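Local coordinates for protein proteasome accessory factor B/C (PafBC) (Paenarthrobacter aurescens, PDB 6SJ9) that acts as a transcriptional regulator of the bacterial DNA damage response, probably binding DNA through winged helix-turn-helix domains and sensing a signal through its WYL domains, at residues T344-L349 with F574-F579; E97-L102 with K386-S391. All coordinates share one frame; numbering follows the deposited sequence.

Interaction 1: residues T344-L349 with F574-F579; sequences TSEDQL and FPARLF
Thr344 lies across one face of the Phe579 ring, its CB 3.7 Å from the ring centroid and only 7° off the normal, a CH-pi contact. With chi1 at -52°, Thr344 swings OG1 over the same ring, toward the CE2 side. Leu349 and Glu346 close on Ala576, whose CB meets Leu349 CD1 at 3.8 Å and Glu346 CG at 3.7 Å. A single direct hydrogen bond joins the backbones: Ala576 N donates to Thr344 O over 2.8 Å, nearly straight at 164° and directed at a carbonyl lone pair. Two waters supplement it. One accepts from Glu346 N and donates to Phe574 O; the other accepts from both Arg577 N and Arg577 NE. The Glu346 and Arg577 charges lie near each other without forming a salt bridge, Glu346 OE2 standing 4.2 Å from Arg577 NE and well out of the guanidinium plane. Ser345 N-caps helix 346-360, its OG accepting from Gln348 N at 3.2 Å. Replacing the Phe579 ring with the single methyl of an alanine would probably leave Thr344 without the face it packs on and open a gap beside Leu107. The loop leading into strand 586-592 thus holds the start of a helix-turn-helix domain helix by one direct backbone bond, apolar packing and a water bridge, while Glu346 and Arg577 form their salt bridges outside the two segments, with Arg526 and Asp442 respectively.

Interaction 2: residues E97-L102 with K386-S391; sequences ESTVLL and KILICS
The methyl of Thr99 meets the end of Leu388, CG2 to CD2 at 3.9 Å, the two side chains crossing at about a right angle. Thr99 places CG2 anti to its backbone nitrogen and OG1 beside that nitrogen, hydrogen-bonded to Pro95 O one turn earlier; the hydroxyl is thus occupied within its own helix, and it is the methyl that touches Leu388. One turn along from Thr99, Leu102 comes to the backbone rather than the side chain of Leu388: its CG and CD2 both lie 3.4 Å from Leu388 O, near the end of helix 378-389. With CG anti to the backbone N (chi1 177°), the branch point of Leu102 comes over Leu388 O, and CD2 goes on to Ile389 CA at 4.4 Å. Ile389 CG2 adds a looser touch on Thr99 CG2, also at 4.4 Å. No hydrogen bond crosses between the segments, so the fit is one of van der Waals packing between buried residues. Helix 95-118 thereby packs against the last turn of helix 378-389 in the PafC helix-turn-helix domain. Helix 346-360 borders both partners, Val356 lying on Thr99 and Leu359 on Leu388, while Val100 and Leu101 of helix 95-118 turn to helix 457-469 and Leu101 also meets strand 90-93.

Helices 95-118 and 346-360 each take part in one contact and border the other. The start of helix 346-360 and the two residues before it form half of interaction 1, while later residues of that helix border interaction 2; helix 95-118 supplies half of interaction 2 and, further along, covers Leu349 and Phe579 of interaction 1. The centres are about 16 Å apart, and the contacts touch where Gln348 NE2 packs on Ile387 CD1 at 3.5 Å. Interaction 2 is a core contact, buried throughout and without a hydrogen bond between its segments. Interaction 1 is only partly buried, farther from the centre of the chain, and mixes apolar packing with a backbone bond, bound water and charged groups.

Interaction 1: residues T344-L349 with F574-F579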
loop_
_atom_site.group_PDB
_atom_site.type_symbol
_atom_site.label_atom_id
_atom_site.label_comp_id
_atom_site.label_asym_id
_atom_site.label_seq_id
_atom_site.Cartn_x
_atom_site.Cartn_y
_atom_site.Cartn_z
ATOM N N THR A 344 -7.600 9.242 -3.377
ATOM C CA THR A 344 -6.326 9.795 -3.818
ATOM C C THR A 344 -6.338 10.127 -5.298
ATOM O O THR A 344 -6.739 9.308 -6.120
ATOM C CB THR A 344 -5.257 8.772 -3.488
ATOM O OG1 THR A 344 -5.431 8.452 -2.101
ATOM C CG2 THR A 344 -3.822 9.344 -3.740
ATOM N N SER A 345 -5.895 11.326 -5.634
ATOM C CA SER A 345 -5.816 11.802 -7.010
ATOM C C SER A 345 -4.399 11.672 -7.583
ATOM O O SER A 345 -3.426 11.429 -6.885
ATOM C CB SER A 345 -6.235 13.278 -7.088
ATOM O OG SER A 345 -5.327 14.053 -6.323
ATOM N N GLU A 346 -4.304 11.882 -8.886
ATOM C CA GLU A 346 -2.994 11.929 -9.537
ATOM C C GLU A 346 -2.147 13.106 -9.021
ATOM O O GLU A 346 -0.947 12.951 -8.831
ATOM C CB GLU A 346 -3.168 11.999 -11.055
ATOM C CG GLU A 346 -3.768 10.688 -11.577
ATOM C CD GLU A 346 -3.832 10.593 -13.116
ATOM O OE1 GLU A 346 -3.815 11.651 -13.759
ATOM O OE2 GLU A 346 -3.843 9.478 -13.659
ATOM N N ASP A 347 -2.744 14.277 -8.770
ATOM C CA ASP A 347 -1.968 15.373 -8.174
ATOM C C ASP A 347 -1.346 14.948 -6.836
ATOM O O ASP A 347 -0.177 15.222 -6.559
ATOM C CB ASP A 347 -2.861 16.608 -7.939
ATOM C CG ASP A 347 -3.134 17.422 -9.226
ATOM O OD1 ASP A 347 -2.492 17.143 -10.261
ATOM O OD2 ASP A 347 -3.994 18.363 -9.181
ATOM N N GLN A 348 -2.112 14.247 -6.010
ATOM C CA GLN A 348 -1.590 13.845 -4.709
ATOM C C GLN A 348 -0.488 12.794 -4.856
ATOM O O GLN A 348 0.523 12.829 -4.137
ATOM C CB GLN A 348 -2.741 13.328 -3.830
ATOM C CG GLN A 348 -2.337 12.941 -2.430
ATOM C CD GLN A 348 -3.552 12.716 -1.536
ATOM O OE1 GLN A 348 -4.636 12.354 -2.024
ATOM N NE2 GLN A 348 -3.383 12.945 -0.238
ATOM N N LEU A 349 -0.655 11.870 -5.793
ATOM C CA LEU A 349 0.400 10.893 -6.014
ATOM C C LEU A 349 1.660 11.563 -6.513
ATOM O O LEU A 349 2.747 11.248 -6.041
ATOM C CB LEU A 349 -0.032 9.829 -7.014
ATOM C CG LEU A 349 -1.109 8.959 -6.369
ATOM C CD1 LEU A 349 -1.724 8.329 -7.523
ATOM C CD2 LEU A 349 -0.610 7.911 -5.363
ATOM N N PHE A 574 -10.471 14.533 -9.666
ATOM C CA PHE A 574 -11.059 13.223 -9.540
ATOM C C PHE A 574 -10.002 12.227 -9.090
ATOM O O PHE A 574 -8.791 12.495 -9.131
ATOM C CB PHE A 574 -11.777 12.754 -10.825
ATOM C CG PHE A 574 -10.928 12.665 -12.069
ATOM C CD1 PHE A 574 -10.401 11.441 -12.466
ATOM C CD2 PHE A 574 -10.749 13.774 -12.896
ATOM C CE1 PHE A 574 -9.656 11.327 -13.642
ATOM C CE2 PHE A 574 -10.007 13.667 -14.082
ATOM C CZ PHE A 574 -9.460 12.438 -14.448
ATOM N N PRO A 575 -10.434 11.094 -8.584
ATOM C CA PRO A 575 -9.474 10.123 -8.085
ATOM C C PRO A 575 -8.589 9.586 -9.212
ATOM O O PRO A 575 -8.971 9.527 -10.383
ATOM C CB PRO A 575 -10.362 9.037 -7.478
ATOM C CG PRO A 575 -11.725 9.704 -7.262
ATOM C CD PRO A 575 -11.834 10.665 -8.387
ATOM N N ALA A 576 -7.390 9.181 -8.830
ATOM C CA ALA A 576 -6.552 8.461 -9.761
ATOM C C ALA A 576 -7.172 7.083 -10.032
ATOM O O ALA A 576 -8.091 6.634 -9.333
ATOM C CB ALA A 576 -5.171 8.304 -9.153
ATOM N N ARG A 577 -6.640 6.394 -11.031
ATOM C CA ARG A 577 -7.360 5.287 -11.629
ATOM C C ARG A 577 -7.634 4.133 -10.660
ATOM O O ARG A 577 -8.659 3.454 -10.802
ATOM C CB ARG A 577 -6.592 4.778 -12.841
ATOM C CG ARG A 577 -6.807 5.625 -14.048
ATOM C CD ARG A 577 -5.903 5.105 -15.198
ATOM N NE ARG A 577 -4.509 5.508 -15.009
ATOM C CZ ARG A 577 -3.560 5.371 -15.944
ATOM N NH1 ARG A 577 -3.866 4.853 -17.138
ATOM N NH2 ARG A 577 -2.312 5.774 -15.703
ATOM N N LEU A 578 -6.727 3.841 -9.725
ATOM C CA LEU A 578 -6.967 2.756 -8.773
ATOM C C LEU A 578 -7.804 3.195 -7.587
ATOM O O LEU A 578 -7.937 2.419 -6.631
ATOM C CB LEU A 578 -5.631 2.187 -8.239
ATOM C CG LEU A 578 -4.870 1.422 -9.311
ATOM C CD1 LEU A 578 -3.510 0.942 -8.821
ATOM C CD2 LEU A 578 -5.766 0.215 -9.706
ATOM N N PHE A 579 -8.282 4.436 -7.569
ATOM C CA PHE A 579 -8.989 4.969 -6.418
ATOM C C PHE A 579 -10.449 5.386 -6.685
ATOM O O PHE A 579 -11.145 5.813 -5.743
ATOM C CB PHE A 579 -8.182 6.139 -5.846
ATOM C CG PHE A 579 -6.830 5.732 -5.282
ATOM C CD1 PHE A 579 -5.717 5.695 -6.084
ATOM C CD2 PHE A 579 -6.713 5.298 -3.963
ATOM C CE1 PHE A 579 -4.471 5.347 -5.595
ATOM C CE2 PHE A 579 -5.450 4.964 -3.416
ATOM C CZ PHE A 579 -4.321 4.972 -4.245
HETATM O O HOH W 1 -4.377 7.276 -12.766
HETATM O O HOH W 2 -6.382 12.428 -10.616
#

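Interaction 2: residues E97-L102 with K386-S391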
loop_
_atom_site.group_PDB
_atom_site.type_symbol
_atom_site.label_atom_id
_atom_site.label_comp_id
_atom_site.label_asym_id
_atom_site.label_seq_id
_atom_site.Cartn_x
_atom_site.Cartn_y
_atom_site.Cartn_z
ATOM N N GLU A 97 14.727 5.398 -3.185
ATOM C CA GLU A 97 14.168 4.275 -3.936
ATOM C C GLU A 97 13.205 3.439 -3.106
ATOM O O GLU A 97 12.190 2.962 -3.619
ATOM C CB GLU A 97 15.282 3.364 -4.453
ATOM C CG GLU A 97 16.111 4.021 -5.474
ATOM C CD GLU A 97 17.357 3.178 -5.847
ATOM O OE1 GLU A 97 17.774 2.330 -5.042
ATOM O OE2 GLU A 97 17.903 3.414 -6.945
ATOM N N SER A 98 13.567 3.161 -1.852
ATOM C CA SER A 98 12.721 2.372 -0.982
ATOM C C SER A 98 11.411 3.068 -0.675
ATOM O O SER A 98 10.383 2.396 -0.532
ATOM C CB SER A 98 13.462 2.103 0.329
ATOM O OG SER A 98 14.731 1.510 0.069
ATOM N N THR A 99 11.427 4.405 -0.563
ATOM C CA THR A 99 10.183 5.113 -0.277
ATOM C C THR A 99 9.254 5.109 -1.490
ATOM O O THR A 99 8.068 4.837 -1.349
ATOM C CB THR A 99 10.473 6.556 0.157
ATOM O OG1 THR A 99 11.442 6.545 1.208
ATOM C CG2 THR A 99 9.198 7.249 0.640
ATOM N N VAL A 100 9.796 5.325 -2.691
ATOM C CA VAL A 100 8.996 5.214 -3.903
ATOM C C VAL A 100 8.388 3.831 -3.998
ATOM O O VAL A 100 7.189 3.658 -4.249
ATOM C CB VAL A 100 9.861 5.480 -5.137
ATOM C CG1 VAL A 100 9.015 5.135 -6.434
ATOM C CG2 VAL A 100 10.353 6.875 -5.131
ATOM N N LEU A 101 9.212 2.825 -3.738
ATOM C CA LEU A 101 8.760 1.446 -3.800
ATOM C C LEU A 101 7.600 1.200 -2.855
ATOM O O LEU A 101 6.777 0.312 -3.089
ATOM C CB LEU A 101 9.941 0.547 -3.479
ATOM C CG LEU A 101 9.778 -0.872 -3.926
ATOM C CD1 LEU A 101 9.661 -0.848 -5.410
ATOM C CD2 LEU A 101 10.977 -1.587 -3.475
ATOM N N LEU A 102 7.565 1.936 -1.750
ATOM C CA LEU A 102 6.498 1.823 -0.769
ATOM C C LEU A 102 5.163 2.306 -1.320
ATOM O O LEU A 102 4.123 1.673 -1.110
ATOM C CB LEU A 102 6.892 2.655 0.441
ATOM C CG LEU A 102 5.960 2.795 1.617
ATOM C CD1 LEU A 102 5.348 1.439 1.916
ATOM C CD2 LEU A 102 6.839 3.271 2.809
ATOM N N LYS A 386 1.139 10.607 6.043
ATOM C CA LYS A 386 0.561 9.415 6.671
ATOM C C LYS A 386 0.218 8.360 5.618
ATOM O O LYS A 386 0.404 7.168 5.848
ATOM C CB LYS A 386 -0.695 9.787 7.485
ATOM C CG LYS A 386 -0.379 10.512 8.860
ATOM C CD LYS A 386 -1.646 11.246 9.418
ATOM C CE LYS A 386 -2.935 10.356 9.494
ATOM N NZ LYS A 386 -4.140 11.220 9.852
ATOM N N ILE A 387 -0.318 8.776 4.468
ATOM C CA ILE A 387 -0.584 7.813 3.397
ATOM C C ILE A 387 0.713 7.173 2.944
ATOM O O ILE A 387 0.796 5.954 2.761
ATOM C CB ILE A 387 -1.279 8.505 2.209
ATOM C CG1 ILE A 387 -2.694 8.920 2.602
ATOM C CG2 ILE A 387 -1.315 7.506 0.989
ATOM C CD1 ILE A 387 -3.233 10.022 1.741
ATOM N N LEU A 388 1.762 7.989 2.791
ATOM C CA LEU A 388 2.994 7.505 2.199
ATOM C C LEU A 388 3.787 6.606 3.162
ATOM O O LEU A 388 4.247 5.520 2.773
ATOM C CB LEU A 388 3.878 8.696 1.762
ATOM C CG LEU A 388 5.272 8.338 1.213
ATOM C CD1 LEU A 388 5.051 7.589 -0.101
ATOM C CD2 LEU A 388 6.145 9.579 0.933
ATOM N N ILE A 389 3.995 7.042 4.404
ATOM C CA ILE A 389 4.969 6.364 5.266
ATOM C C ILE A 389 4.383 5.850 6.564
ATOM O O ILE A 389 5.133 5.310 7.377
ATOM C CB ILE A 389 6.173 7.274 5.602
ATOM C CG1 ILE A 389 5.696 8.481 6.410
ATOM C CG2 ILE A 389 6.960 7.703 4.427
ATOM C CD1 ILE A 389 6.859 9.316 6.905
ATOM N N CYS A 390 3.099 6.072 6.835
ATOM C CA CYS A 390 2.453 5.606 8.068
ATOM C C CYS A 390 1.351 4.610 7.773
ATOM O O CYS A 390 0.398 4.479 8.548
ATOM C CB CYS A 390 1.878 6.786 8.890
ATOM S SG CYS A 390 3.099 8.106 9.225
ATOM N N SER A 391 1.438 3.937 6.637
ATOM C CA SER A 391 0.400 3.029 6.201
ATOM C C SER A 391 0.843 1.610 6.312
ATOM O O SER A 391 0.139 0.729 5.817
ATOM C CB SER A 391 -0.031 3.309 4.766
ATOM O OG SER A 391 -0.741 4.512 4.750
#